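Local coordinates for protein Rab GDP dissociation inhibitor alpha (PDB 6C87) that probably binds prenylated Rab GTPases in their GDP-bound form, slowing nucleotide release and retrieving them from membranes for another round of vesicle transport, at residues S51-L56 against N81-P86; P86-A91 against Y234-Y239; R310-L315 against E389-I394; H317-T322 against D382-I387; I343-T348 against A362-T367. All blocks are in the same frame, centred on the assembly; numbering follows the deposited sequence.

Contact 1: residues S51-L56 against N81-P86; sequences SASLNL and NIDLIP
A short antiparallel beta pairing joins S53-L54 to I82-D83, forming a two-stranded sheet packed on the R310, I312 and Y393 face of the larger mixed sheet, with helix 56-64 leaving directly from its first strand. L54 and I82 are the hydrogen-bonded pair: L54 N donates to I82 O at 2.8 Å and I82 N returns the bond to L54 O at 2.7 Å. A third bond, from L84 N to A52 O at 3.0 Å, carries the pairing one step past the strands.

The two faces differ in character. On that of L54 and I82 the contact is apolar: the CD1 branch of L54 meets CD1 of L84 at 3.8 Å, the two chains crossing obliquely, and M59 of helix 56-64 touches L54, I82 and L84. The other face, with the non-hydrogen-bonded pair S53 and D83, is polar and hydrated. A trans first torsion (chi1 179°) places the S53 hydroxyl between two waters; one bridges OG to D83 OD1 and the other to N81 OD1. D83 OD2 is held separately by the backbone N of L241, and N81 ND2 by H353 O. Farther along, S51 CB packs on I85 CB at 4.0 Å. N55 then caps helix 56-64 through OD1 to Q58 N, giving a strand-to-helix junction with a side-chain N-cap.

Contact 2: residues P86-A91 against Y234-Y239; sequences PKFLMA and YVYPMY
F88 and Y236 are brought together by different first torsions: CG of F88 stays beside its backbone N (chi1 -71°), whereas CG of Y236 swings anti to N (chi1 -164°), carrying the tyrosine ring toward segment 86-91. They meet as an offset edge-to-face pair, the edge of F88 directed at the face of Y236, with centroids 5.5 Å apart and planes at 89°. The touching atoms are F88 CD1 and Y236 CD1, at 3.5 Å. P237 CD lies over one face of the tyrosine ring, toward its rim, and K87 O lies at that ring's edge, 3.4 Å from Y236 CE1.

Y234 completes the aromatic cluster from the neighbouring part of the strand. Its CD1 touches F88 CB at 3.6 Å, while the planes of the two rings lie oblique to each other. The backbone supplies the frame through a short antiparallel pairing: L89 N donates to V235 O at 3.0 Å, and V235 N to L89 O at 2.9 Å. L89 and V235 project from the face away from Y234 and M90, and there L89 CB packs against V235 CG2 at 4.0 Å.

The contact is buried apart from M90, which is partly exposed. Strand 234-237 lies between 89-90 and 111-121, with V114 touching both F88 and Y234; C346 and T348 of strand 343-349 meet the F88 ring, and helix 212-229 covers M90 and A91 through L221, S225 and Y229.

Contact 3: residues R310-L315 against E389-I394; sequences RVICIL and EKFVYI
Strand segments 310-315 and 389-394 run antiparallel, their axes approaching to 4.6 Å with 164° between their N-to-C directions, and five backbone hydrogen bonds join them, including the reciprocal pair I312 N to F391 O and F391 N to I312 O, both 2.8 Å.

On one face of the sheet R310 is paired with Y393 and I312 with F391; I314 and E389 lie on that face too. The F391 ring is met at its edge by CD1 of I314, 4.1 Å from CE2, and its CD2 comes within 4.3 Å of I312 CB; an apolar patch is thus built across the strands rather than from one of them. I312 CD1 reaches Y393 CB at the same 4.3 Å. The R310 side chain is extended from CG to NE, and a water links its NH1 to Y393 O. Y393 OH bonds to E50 O, while the E389 carboxylate turns away to a salt bridge with R64.

The other face carries V311 and C313 opposite V392 and K390. Here the aliphatic stem of K390 does the packing: leaving the backbone with CG anti to N (chi1 -177°), it lies across V311, CG to CG1 3.4 Å, before the chain bends and carries the amine away.

Strand 302-315 is also paired with strand 360-367, through V311 with V364 and C313 with A362, and so runs between two antiparallel partners. Helix 56-64 covers the F391 face through L56, M59 and K62, whereas helix 378-384 lies over V311 and C313 through L381 and L384.

Contact 4: residues H317-T322 against D382-I387; sequences HPVKST and DLLNPI
H317 turns its imidazole edge-on to the backbone of the L384-P386 bend, in a loop-to-loop contact that joins the connection after strand 302-315 to the end of helix 378-384. The bend holds a cis peptide before P386. NE2 of H317 donates to P386 O at 2.9 Å; L384 O also lies at the ring edge, 3.0 Å from the same nitrogen. CD of P386 approaches NE2 to 3.5 Å, the proline and imidazole crossing at a slant. The ring reaches across because CG of H317 sits between its own backbone N and carbonyl carbon (chi1 62°).

The second ring nitrogen is used within the loop: ND1 donates to P318 O at 2.7 Å, from above the carbonyl plane. Both acceptor oxygens lie near the imidazole plane, and bonds from its two nitrogens probably fix the ring's rotation. If both donate as the geometry suggests, the imidazole is probably doubly protonated and positively charged, a state the surrounding carbonyl oxygens would favour.

Deeper in, the contact turns apolar. V319 presents both methyl branches to L384, whose end turns toward the loop, and the nearer one, CG2, lies 3.9 Å from L384 CD2. V319 also opens a type II beta turn that closes at T322. Beside it a single water spans the segments, accepting from K320 N and donating to L383 O, each at 2.7 Å.

Contact 5: residues I343-T348 against A362-T367; sequences IYCCVT and AIVSTT
I343 lays its CG2 branch against CG1 of V364, 3.6 Å away, in an antiparallel beta hairpin made by strands 343-349 and 360-367. The same CG2 also lies 3.4 Å from S365 O, and helix 378-384 touches both I343 and V364 through V380. On the same face C345 fills the middle: its SG lies 4.1 Å from V364 CG2 and 4.2 Å from A362 CB. V347 CG2 continues the apolar row, 3.9 Å from the same A362 methyl.

The reverse face carries Y344 with S365 and C346 with I363, the hydrogen-bonded pairs. Y344 N donates to S365 O and S365 N to Y344 O, both at 2.8 Å, while the C346-I363 pair is looser, its C346 N to I363 O bond measuring 3.2 Å. All ten touching residues are buried, and both strands have further backbone bonds on their other edges, 343-349 with 328-332 and 360-367 with 302-315. The S365 hydroxyl bonds beyond the hairpin to A417 O, while its OG also packs 3.5 Å from Y344 CB.

Contacts 2, 3 and 5 belong to one mixed sheet. Strands 302-315 and 360-367 are neighbours in it, placing contacts 3 and 5 about 9 Å apart between centres. Contact 4 joins the loop after strand 302-315 to the end of helix 378-384, beside the sheet, its centre about 21 Å from those of contacts 1 and 2. Along the chain contact 5 is nested within contact 4, and both within the loop closed by contact 3. Contacts 1 and 2 come first and share P86, whose ring packs on I363 and C346 of contact 5. Contact 1 packs on contact 3, L84 on Y393 and L56 on I314, so the run 81-91 threads from the small sheet onto the large one.

Contact 1: residues S51-L56 against N81-P86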
# COMPACT_ATOMS: atom_id res chain seq x y z
N SER A 51 -11.79 33.13 -2.84
CA SER A 51 -11.05 33.00 -1.59
C SER A 51 -9.88 33.97 -1.53
O SER A 51 -8.92 33.74 -0.79
CB SER A 51 -10.57 31.56 -1.39
OG SER A 51 -9.61 31.19 -2.36
N ALA A 52 -9.98 35.07 -2.27
CA ALA A 52 -8.88 36.01 -2.41
C ALA A 52 -8.55 36.67 -1.08
O ALA A 52 -9.34 36.65 -0.13
CB ALA A 52 -9.22 37.07 -3.46
N SER A 53 -7.35 37.24 -1.02
CA SER A 53 -6.87 37.97 0.15
C SER A 53 -6.96 39.46 -0.17
O SER A 53 -6.29 39.94 -1.09
CB SER A 53 -5.44 37.56 0.50
OG SER A 53 -4.95 38.28 1.62
N LEU A 54 -7.78 40.18 0.58
CA LEU A 54 -8.08 41.58 0.29
C LEU A 54 -7.54 42.49 1.37
O LEU A 54 -7.52 42.13 2.56
CB LEU A 54 -9.59 41.80 0.14
CG LEU A 54 -10.22 41.53 -1.24
CD1 LEU A 54 -9.98 40.10 -1.68
CD2 LEU A 54 -11.71 41.83 -1.20
N ASN A 55 -7.12 43.70 0.96
CA ASN A 55 -6.82 44.73 1.93
C ASN A 55 -8.10 45.52 2.19
O ASN A 55 -9.15 45.26 1.60
CB ASN A 55 -5.66 45.62 1.47
CG ASN A 55 -5.96 46.43 0.22
OD1 ASN A 55 -7.05 46.98 0.05
ND2 ASN A 55 -4.98 46.52 -0.67
N LEU A 56 -8.00 46.53 3.07
CA LEU A 56 -9.19 47.22 3.54
C LEU A 56 -9.84 48.03 2.43
O LEU A 56 -11.07 48.00 2.27
CB LEU A 56 -8.85 48.09 4.75
CG LEU A 56 -10.01 48.60 5.60
CD1 LEU A 56 -10.80 47.45 6.23
CD2 LEU A 56 -9.52 49.54 6.68
N ASN A 81 -4.78 41.80 5.49
CA ASN A 81 -4.69 40.71 4.52
C ASN A 81 -5.87 39.80 4.85
O ASN A 81 -5.72 38.78 5.51
CB ASN A 81 -3.35 39.95 4.61
CG ASN A 81 -2.17 40.79 4.16
OD1 ASN A 81 -2.03 41.13 2.99
ND2 ASN A 81 -1.31 41.13 5.11
N ILE A 82 -7.05 40.19 4.38
CA ILE A 82 -8.30 39.54 4.78
C ILE A 82 -8.59 38.41 3.80
O ILE A 82 -8.93 38.65 2.63
CB ILE A 82 -9.45 40.54 4.84
CG1 ILE A 82 -9.19 41.59 5.93
CG2 ILE A 82 -10.76 39.82 5.09
CD1 ILE A 82 -10.10 42.80 5.86
N ASP A 83 -8.46 37.18 4.27
CA ASP A 83 -8.84 36.00 3.49
C ASP A 83 -10.35 35.88 3.51
O ASP A 83 -10.96 35.72 4.57
CB ASP A 83 -8.19 34.76 4.09
CG ASP A 83 -6.68 34.78 3.99
OD1 ASP A 83 -6.15 35.21 2.94
OD2 ASP A 83 -6.02 34.39 4.97
N LEU A 84 -10.97 35.94 2.32
CA LEU A 84 -12.43 35.88 2.25
C LEU A 84 -12.97 34.52 2.68
O LEU A 84 -14.12 34.43 3.12
CB LEU A 84 -12.89 36.23 0.84
CG LEU A 84 -12.60 37.67 0.40
CD1 LEU A 84 -12.98 37.87 -1.06
CD2 LEU A 84 -13.35 38.62 1.29
N ILE A 85 -12.18 33.47 2.53
CA ILE A 85 -12.57 32.14 3.00
C ILE A 85 -11.48 31.59 3.90
O ILE A 85 -10.64 30.78 3.47
CB ILE A 85 -12.88 31.20 1.82
CG1 ILE A 85 -13.94 31.84 0.91
CG2 ILE A 85 -13.35 29.85 2.34
CD1 ILE A 85 -14.34 31.00 -0.30
N PRO A 86 -11.44 32.00 5.17
CA PRO A 86 -10.34 31.58 6.05
C PRO A 86 -10.57 30.19 6.64
O PRO A 86 -11.68 29.85 7.07
CB PRO A 86 -10.36 32.64 7.14
CG PRO A 86 -11.81 33.00 7.24
CD PRO A 86 -12.35 32.94 5.84
O HOH W 1 -3.86 36.30 3.24
O HOH W 2 -3.75 40.65 1.06

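Contact 2: residues P86-A91 against Y234-Y239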
# COMPACT_ATOMS: atom_id res chain seq x y z
N PRO A 86 -11.44 32.00 5.17
CA PRO A 86 -10.34 31.58 6.05
C PRO A 86 -10.57 30.19 6.64
O PRO A 86 -11.68 29.85 7.07
CB PRO A 86 -10.36 32.64 7.14
CG PRO A 86 -11.81 33.00 7.24
CD PRO A 86 -12.35 32.94 5.84
N LYS A 87 -9.50 29.40 6.68
CA LYS A 87 -9.53 28.07 7.28
C LYS A 87 -8.21 27.81 7.98
O LYS A 87 -7.14 28.23 7.51
CB LYS A 87 -9.80 26.97 6.24
CG LYS A 87 -11.16 27.02 5.56
CD LYS A 87 -11.20 26.07 4.35
CE LYS A 87 -12.57 26.04 3.66
NZ LYS A 87 -13.55 25.13 4.33
N PHE A 88 -8.27 27.13 9.11
CA PHE A 88 -7.08 26.73 9.83
C PHE A 88 -6.61 25.37 9.35
O PHE A 88 -7.38 24.57 8.81
CB PHE A 88 -7.36 26.68 11.34
CG PHE A 88 -7.54 28.03 11.97
CD1 PHE A 88 -6.81 29.13 11.54
CD2 PHE A 88 -8.46 28.21 12.99
CE1 PHE A 88 -6.97 30.36 12.13
CE2 PHE A 88 -8.63 29.44 13.59
CZ PHE A 88 -7.89 30.52 13.16
N LEU A 89 -5.32 25.10 9.55
CA LEU A 89 -4.77 23.79 9.23
C LEU A 89 -4.58 23.01 10.53
O LEU A 89 -3.95 23.50 11.47
CB LEU A 89 -3.44 23.90 8.49
CG LEU A 89 -3.40 24.55 7.10
CD1 LEU A 89 -3.20 26.07 7.18
CD2 LEU A 89 -2.34 23.89 6.24
N MET A 90 -5.13 21.80 10.57
CA MET A 90 -4.78 20.86 11.62
C MET A 90 -3.30 20.51 11.47
O MET A 90 -2.85 20.12 10.39
CB MET A 90 -5.66 19.61 11.54
CG MET A 90 -5.22 18.43 12.39
SD MET A 90 -5.34 18.71 14.17
CE MET A 90 -7.08 19.09 14.37
N ALA A 91 -2.56 20.64 12.58
CA ALA A 91 -1.10 20.73 12.53
C ALA A 91 -0.42 19.59 11.78
O ALA A 91 0.60 19.81 11.11
CB ALA A 91 -0.55 20.82 13.95
N TYR A 234 -4.10 23.95 15.90
CA TYR A 234 -4.23 24.61 14.60
C TYR A 234 -3.04 25.52 14.33
O TYR A 234 -2.51 26.17 15.24
CB TYR A 234 -5.52 25.42 14.53
CG TYR A 234 -6.80 24.61 14.59
CD1 TYR A 234 -7.22 23.84 13.52
CD2 TYR A 234 -7.61 24.65 15.73
CE1 TYR A 234 -8.41 23.12 13.57
CE2 TYR A 234 -8.78 23.92 15.81
CZ TYR A 234 -9.19 23.16 14.73
OH TYR A 234 -10.37 22.45 14.80
N VAL A 235 -2.62 25.56 13.06
CA VAL A 235 -1.68 26.56 12.57
C VAL A 235 -2.34 27.32 11.42
O VAL A 235 -3.34 26.89 10.84
CB VAL A 235 -0.34 25.95 12.12
CG1 VAL A 235 0.31 25.16 13.24
CG2 VAL A 235 -0.52 25.10 10.87
N TYR A 236 -1.73 28.45 11.06
CA TYR A 236 -2.20 29.39 10.03
C TYR A 236 -0.96 30.07 9.48
O TYR A 236 -0.03 30.35 10.25
CB TYR A 236 -3.16 30.44 10.61
CG TYR A 236 -4.01 31.22 9.61
CD1 TYR A 236 -5.00 30.60 8.87
CD2 TYR A 236 -3.85 32.60 9.45
CE1 TYR A 236 -5.80 31.31 7.98
CE2 TYR A 236 -4.64 33.33 8.57
CZ TYR A 236 -5.62 32.67 7.84
OH TYR A 236 -6.42 33.36 6.95
N PRO A 237 -0.90 30.34 8.18
CA PRO A 237 0.32 30.95 7.63
C PRO A 237 0.43 32.41 8.02
O PRO A 237 -0.57 33.14 8.09
CB PRO A 237 0.15 30.79 6.11
CG PRO A 237 -1.11 29.97 5.91
CD PRO A 237 -1.93 30.13 7.14
N MET A 238 1.66 32.82 8.30
CA MET A 238 1.95 34.23 8.51
C MET A 238 1.58 35.02 7.25
O MET A 238 1.93 34.62 6.13
CB MET A 238 3.44 34.40 8.86
CG MET A 238 3.76 35.59 9.75
SD MET A 238 3.04 35.45 11.40
CE MET A 238 4.14 34.26 12.14
N TYR A 239 0.86 36.13 7.44
CA TYR A 239 0.28 36.96 6.39
C TYR A 239 -0.92 36.31 5.71
O TYR A 239 -1.49 36.90 4.79
CB TYR A 239 1.32 37.39 5.33
CG TYR A 239 2.51 38.10 5.93
CD1 TYR A 239 2.45 39.46 6.23
CD2 TYR A 239 3.68 37.41 6.25
CE1 TYR A 239 3.53 40.12 6.79
CE2 TYR A 239 4.77 38.06 6.82
CZ TYR A 239 4.68 39.41 7.09
OH TYR A 239 5.75 40.06 7.66

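Contact 3: residues R310-L315 against E389-I394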
# COMPACT_ATOMS: atom_id res chain seq x y z
N ARG A 310 -20.71 34.03 4.90
CA ARG A 310 -19.57 34.39 5.73
C ARG A 310 -19.73 35.85 6.10
O ARG A 310 -19.94 36.70 5.22
CB ARG A 310 -18.25 34.13 5.01
CG ARG A 310 -17.97 32.64 4.84
CD ARG A 310 -16.72 32.41 4.05
NE ARG A 310 -16.47 30.99 3.88
CZ ARG A 310 -16.88 30.28 2.83
NH1 ARG A 310 -17.55 30.87 1.86
NH2 ARG A 310 -16.60 28.97 2.77
N VAL A 311 -19.73 36.13 7.40
CA VAL A 311 -19.80 37.49 7.92
C VAL A 311 -18.44 37.85 8.49
O VAL A 311 -18.01 37.28 9.51
CB VAL A 311 -20.90 37.66 8.97
CG1 VAL A 311 -20.95 39.10 9.42
CG2 VAL A 311 -22.24 37.25 8.38
N ILE A 312 -17.80 38.83 7.88
CA ILE A 312 -16.43 39.20 8.19
C ILE A 312 -16.48 40.41 9.10
O ILE A 312 -17.09 41.44 8.75
CB ILE A 312 -15.63 39.45 6.90
CG1 ILE A 312 -15.71 38.19 6.02
CG2 ILE A 312 -14.19 39.80 7.19
CD1 ILE A 312 -15.27 38.39 4.58
N CYS A 313 -15.91 40.28 10.30
CA CYS A 313 -16.02 41.28 11.36
C CYS A 313 -14.64 41.77 11.78
O CYS A 313 -13.75 40.97 12.09
CB CYS A 313 -16.75 40.72 12.58
SG CYS A 313 -18.32 39.94 12.20
N ILE A 314 -14.48 43.09 11.80
CA ILE A 314 -13.29 43.72 12.35
C ILE A 314 -13.58 44.12 13.79
O ILE A 314 -14.52 44.89 14.06
CB ILE A 314 -12.85 44.93 11.52
CG1 ILE A 314 -12.55 44.46 10.09
CG2 ILE A 314 -11.64 45.59 12.19
CD1 ILE A 314 -12.17 45.56 9.13
N LEU A 315 -12.77 43.63 14.72
CA LEU A 315 -12.94 43.89 16.13
C LEU A 315 -11.74 44.66 16.65
O LEU A 315 -10.62 44.51 16.16
CB LEU A 315 -13.10 42.58 16.92
CG LEU A 315 -14.10 41.55 16.39
CD1 LEU A 315 -14.14 40.32 17.28
CD2 LEU A 315 -15.49 42.17 16.30
N GLU A 389 -16.64 47.03 12.01
CA GLU A 389 -17.10 46.90 10.64
C GLU A 389 -17.49 45.46 10.38
O GLU A 389 -16.86 44.53 10.90
CB GLU A 389 -16.06 47.32 9.59
CG GLU A 389 -15.90 48.81 9.44
CD GLU A 389 -17.10 49.47 8.79
OE1 GLU A 389 -17.97 48.73 8.27
OE2 GLU A 389 -17.15 50.72 8.77
N LYS A 390 -18.56 45.29 9.60
CA LYS A 390 -19.13 43.99 9.30
C LYS A 390 -19.40 43.90 7.80
O LYS A 390 -20.02 44.80 7.22
CB LYS A 390 -20.41 43.78 10.12
CG LYS A 390 -21.05 42.45 9.93
CD LYS A 390 -22.38 42.34 10.66
CE LYS A 390 -23.29 43.52 10.34
NZ LYS A 390 -24.71 43.13 10.52
N PHE A 391 -18.95 42.81 7.18
CA PHE A 391 -19.16 42.58 5.76
C PHE A 391 -19.88 41.25 5.55
O PHE A 391 -19.40 40.21 6.01
CB PHE A 391 -17.85 42.55 4.99
CG PHE A 391 -16.96 43.72 5.25
CD1 PHE A 391 -17.14 44.91 4.55
CD2 PHE A 391 -15.94 43.64 6.19
CE1 PHE A 391 -16.32 46.01 4.78
CE2 PHE A 391 -15.11 44.73 6.43
CZ PHE A 391 -15.30 45.92 5.72
N VAL A 392 -21.00 41.29 4.83
CA VAL A 392 -21.77 40.08 4.54
C VAL A 392 -21.33 39.52 3.20
O VAL A 392 -21.46 40.17 2.16
CB VAL A 392 -23.28 40.37 4.55
CG1 VAL A 392 -24.04 39.11 4.17
CG2 VAL A 392 -23.72 40.83 5.92
N TYR A 393 -20.84 38.28 3.21
CA TYR A 393 -20.26 37.63 2.04
C TYR A 393 -20.98 36.30 1.83
O TYR A 393 -20.67 35.30 2.50
CB TYR A 393 -18.76 37.45 2.22
CG TYR A 393 -18.02 36.93 1.01
CD1 TYR A 393 -18.29 37.43 -0.26
CD2 TYR A 393 -17.06 35.94 1.13
CE1 TYR A 393 -17.61 36.95 -1.37
CE2 TYR A 393 -16.37 35.46 0.04
CZ TYR A 393 -16.65 35.97 -1.22
OH TYR A 393 -15.96 35.48 -2.31
N ILE A 394 -21.94 36.27 0.91
CA ILE A 394 -22.74 35.09 0.62
C ILE A 394 -22.31 34.53 -0.74
O ILE A 394 -22.19 35.27 -1.72
CB ILE A 394 -24.24 35.42 0.63
CG1 ILE A 394 -24.60 36.07 1.97
CG2 ILE A 394 -25.06 34.17 0.39
CD1 ILE A 394 -25.98 36.67 2.01
O HOH W 3 -19.44 32.99 1.81

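Contact 4: residues H317-T322 against D382-I387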
# COMPACT_ATOMS: atom_id res chain seq x y z
N HIS A 317 -11.08 44.31 19.92
CA HIS A 317 -11.04 43.64 21.21
C HIS A 317 -11.02 42.14 20.97
O HIS A 317 -11.55 41.68 19.95
CB HIS A 317 -12.26 44.02 22.07
CG HIS A 317 -13.57 43.61 21.46
ND1 HIS A 317 -14.08 42.33 21.58
CD2 HIS A 317 -14.47 44.31 20.73
CE1 HIS A 317 -15.23 42.26 20.94
NE2 HIS A 317 -15.49 43.44 20.41
N PRO A 318 -10.43 41.36 21.86
CA PRO A 318 -10.54 39.91 21.74
C PRO A 318 -11.97 39.48 22.04
O PRO A 318 -12.78 40.22 22.61
CB PRO A 318 -9.58 39.38 22.81
CG PRO A 318 -9.60 40.46 23.86
CD PRO A 318 -9.73 41.76 23.10
N VAL A 319 -12.28 38.25 21.65
CA VAL A 319 -13.61 37.72 21.93
C VAL A 319 -13.72 37.43 23.42
O VAL A 319 -12.80 36.87 24.03
CB VAL A 319 -13.87 36.48 21.08
CG1 VAL A 319 -15.27 35.97 21.32
CG2 VAL A 319 -13.65 36.81 19.59
N LYS A 320 -14.83 37.86 24.03
CA LYS A 320 -15.05 37.59 25.45
C LYS A 320 -15.00 36.09 25.70
O LYS A 320 -15.43 35.28 24.87
CB LYS A 320 -16.39 38.16 25.91
N SER A 321 -14.47 35.72 26.87
CA SER A 321 -14.31 34.34 27.34
C SER A 321 -13.22 33.57 26.63
O SER A 321 -13.05 32.38 26.89
CB SER A 321 -15.61 33.53 27.23
OG SER A 321 -16.71 34.25 27.72
N THR A 322 -12.44 34.20 25.75
CA THR A 322 -11.32 33.52 25.12
C THR A 322 -9.99 33.83 25.79
O THR A 322 -8.94 33.50 25.23
CB THR A 322 -11.26 33.84 23.63
OG1 THR A 322 -11.11 35.26 23.45
CG2 THR A 322 -12.51 33.36 22.94
N ASP A 382 -23.73 38.29 18.17
CA ASP A 382 -24.00 38.91 19.46
C ASP A 382 -22.85 38.70 20.43
O ASP A 382 -22.58 39.56 21.28
CB ASP A 382 -25.31 38.38 20.04
CG ASP A 382 -26.55 38.97 19.37
OD1 ASP A 382 -26.40 39.93 18.58
OD2 ASP A 382 -27.67 38.47 19.63
N LEU A 383 -22.13 37.59 20.30
CA LEU A 383 -20.99 37.35 21.17
C LEU A 383 -19.79 38.20 20.79
O LEU A 383 -18.88 38.38 21.62
CB LEU A 383 -20.62 35.87 21.15
CG LEU A 383 -21.68 34.90 21.69
CD1 LEU A 383 -21.36 33.45 21.34
CD2 LEU A 383 -21.81 35.05 23.18
N LEU A 384 -19.78 38.76 19.58
CA LEU A 384 -18.65 39.55 19.11
C LEU A 384 -18.78 41.04 19.40
O LEU A 384 -17.77 41.75 19.35
CB LEU A 384 -18.46 39.36 17.60
CG LEU A 384 -18.27 37.92 17.14
CD1 LEU A 384 -18.08 37.83 15.61
CD2 LEU A 384 -17.12 37.26 17.89
N ASN A 385 -19.98 41.51 19.73
CA ASN A 385 -20.20 42.94 19.87
C ASN A 385 -19.33 43.53 20.98
O ASN A 385 -19.10 42.86 22.00
CB ASN A 385 -21.68 43.22 20.16
CG ASN A 385 -22.54 43.11 18.92
OD1 ASN A 385 -22.15 43.57 17.84
ND2 ASN A 385 -23.70 42.48 19.06
N PRO A 386 -18.85 44.76 20.82
CA PRO A 386 -19.12 45.63 19.66
C PRO A 386 -18.28 45.31 18.41
O PRO A 386 -17.12 44.92 18.54
CB PRO A 386 -18.80 47.03 20.18
CG PRO A 386 -17.84 46.83 21.30
CD PRO A 386 -17.99 45.42 21.82
N ILE A 387 -18.86 45.51 17.23
CA ILE A 387 -18.20 45.23 15.95
C ILE A 387 -17.94 46.55 15.22
O ILE A 387 -18.87 47.32 14.96
CB ILE A 387 -19.05 44.28 15.09
CG1 ILE A 387 -19.25 42.94 15.81
CG2 ILE A 387 -18.41 44.07 13.72
CD1 ILE A 387 -20.20 42.00 15.11
O HOH W 4 -16.58 39.34 22.54

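Contact 5: residues I343-T348 against A362-T367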
# COMPACT_ATOMS: atom_id res chain seq x y z
N ILE A 343 -22.08 26.26 12.94
CA ILE A 343 -21.56 27.58 12.63
C ILE A 343 -20.11 27.60 13.07
O ILE A 343 -19.76 27.07 14.13
CB ILE A 343 -22.33 28.72 13.31
CG1 ILE A 343 -23.83 28.56 13.13
CG2 ILE A 343 -21.86 30.06 12.75
CD1 ILE A 343 -24.65 29.57 13.91
N TYR A 344 -19.26 28.21 12.25
CA TYR A 344 -17.83 28.26 12.50
C TYR A 344 -17.42 29.72 12.63
O TYR A 344 -17.93 30.58 11.91
CB TYR A 344 -17.05 27.57 11.36
CG TYR A 344 -17.51 26.15 11.13
CD1 TYR A 344 -18.61 25.88 10.33
CD2 TYR A 344 -16.86 25.08 11.74
CE1 TYR A 344 -19.04 24.59 10.13
CE2 TYR A 344 -17.29 23.77 11.54
CZ TYR A 344 -18.39 23.54 10.73
OH TYR A 344 -18.84 22.25 10.52
N CYS A 345 -16.54 29.99 13.58
CA CYS A 345 -15.93 31.31 13.71
C CYS A 345 -14.44 31.14 13.97
O CYS A 345 -14.05 30.51 14.96
CB CYS A 345 -16.58 32.13 14.83
SG CYS A 345 -15.84 33.77 14.98
N CYS A 346 -13.62 31.69 13.09
CA CYS A 346 -12.19 31.74 13.30
C CYS A 346 -11.76 33.19 13.46
O CYS A 346 -12.29 34.09 12.80
CB CYS A 346 -11.42 31.09 12.15
SG CYS A 346 -11.55 31.97 10.61
N VAL A 347 -10.82 33.41 14.37
CA VAL A 347 -10.35 34.75 14.70
C VAL A 347 -8.85 34.80 14.43
O VAL A 347 -8.11 33.92 14.88
CB VAL A 347 -10.65 35.11 16.16
CG1 VAL A 347 -10.25 36.55 16.44
CG2 VAL A 347 -12.12 34.86 16.47
N THR A 348 -8.42 35.80 13.68
CA THR A 348 -7.02 36.08 13.46
C THR A 348 -6.80 37.56 13.69
O THR A 348 -7.75 38.33 13.82
CB THR A 348 -6.58 35.67 12.04
OG1 THR A 348 -7.41 36.34 11.09
CG2 THR A 348 -6.72 34.17 11.86
N ALA A 362 -12.64 38.45 12.78
CA ALA A 362 -13.46 37.32 13.18
C ALA A 362 -14.44 37.05 12.05
O ALA A 362 -15.21 37.94 11.67
CB ALA A 362 -14.19 37.57 14.50
N ILE A 363 -14.38 35.86 11.48
CA ILE A 363 -15.19 35.52 10.33
C ILE A 363 -16.13 34.39 10.73
O ILE A 363 -15.69 33.35 11.22
CB ILE A 363 -14.33 35.16 9.11
CG1 ILE A 363 -13.44 36.38 8.78
CG2 ILE A 363 -15.21 34.79 7.92
CD1 ILE A 363 -12.70 36.32 7.48
N VAL A 364 -17.43 34.63 10.56
CA VAL A 364 -18.48 33.70 10.96
C VAL A 364 -19.02 33.05 9.69
O VAL A 364 -19.33 33.74 8.72
CB VAL A 364 -19.60 34.41 11.73
CG1 VAL A 364 -20.60 33.39 12.26
CG2 VAL A 364 -19.00 35.25 12.85
N SER A 365 -19.12 31.72 9.70
CA SER A 365 -19.52 31.01 8.50
C SER A 365 -20.48 29.88 8.84
O SER A 365 -20.31 29.18 9.85
CB SER A 365 -18.30 30.46 7.75
OG SER A 365 -17.65 29.46 8.51
N THR A 366 -21.47 29.68 7.98
CA THR A 366 -22.36 28.54 8.11
C THR A 366 -23.04 28.31 6.78
O THR A 366 -23.08 29.20 5.92
CB THR A 366 -23.39 28.75 9.23
OG1 THR A 366 -24.05 27.50 9.51
CG2 THR A 366 -24.42 29.79 8.84
N THR A 367 -23.53 27.09 6.60
CA THR A 367 -24.38 26.80 5.46
C THR A 367 -25.71 27.51 5.65
O THR A 367 -26.27 27.52 6.75
CB THR A 367 -24.58 25.29 5.32
OG1 THR A 367 -23.34 24.67 4.99
CG2 THR A 367 -25.63 24.96 4.27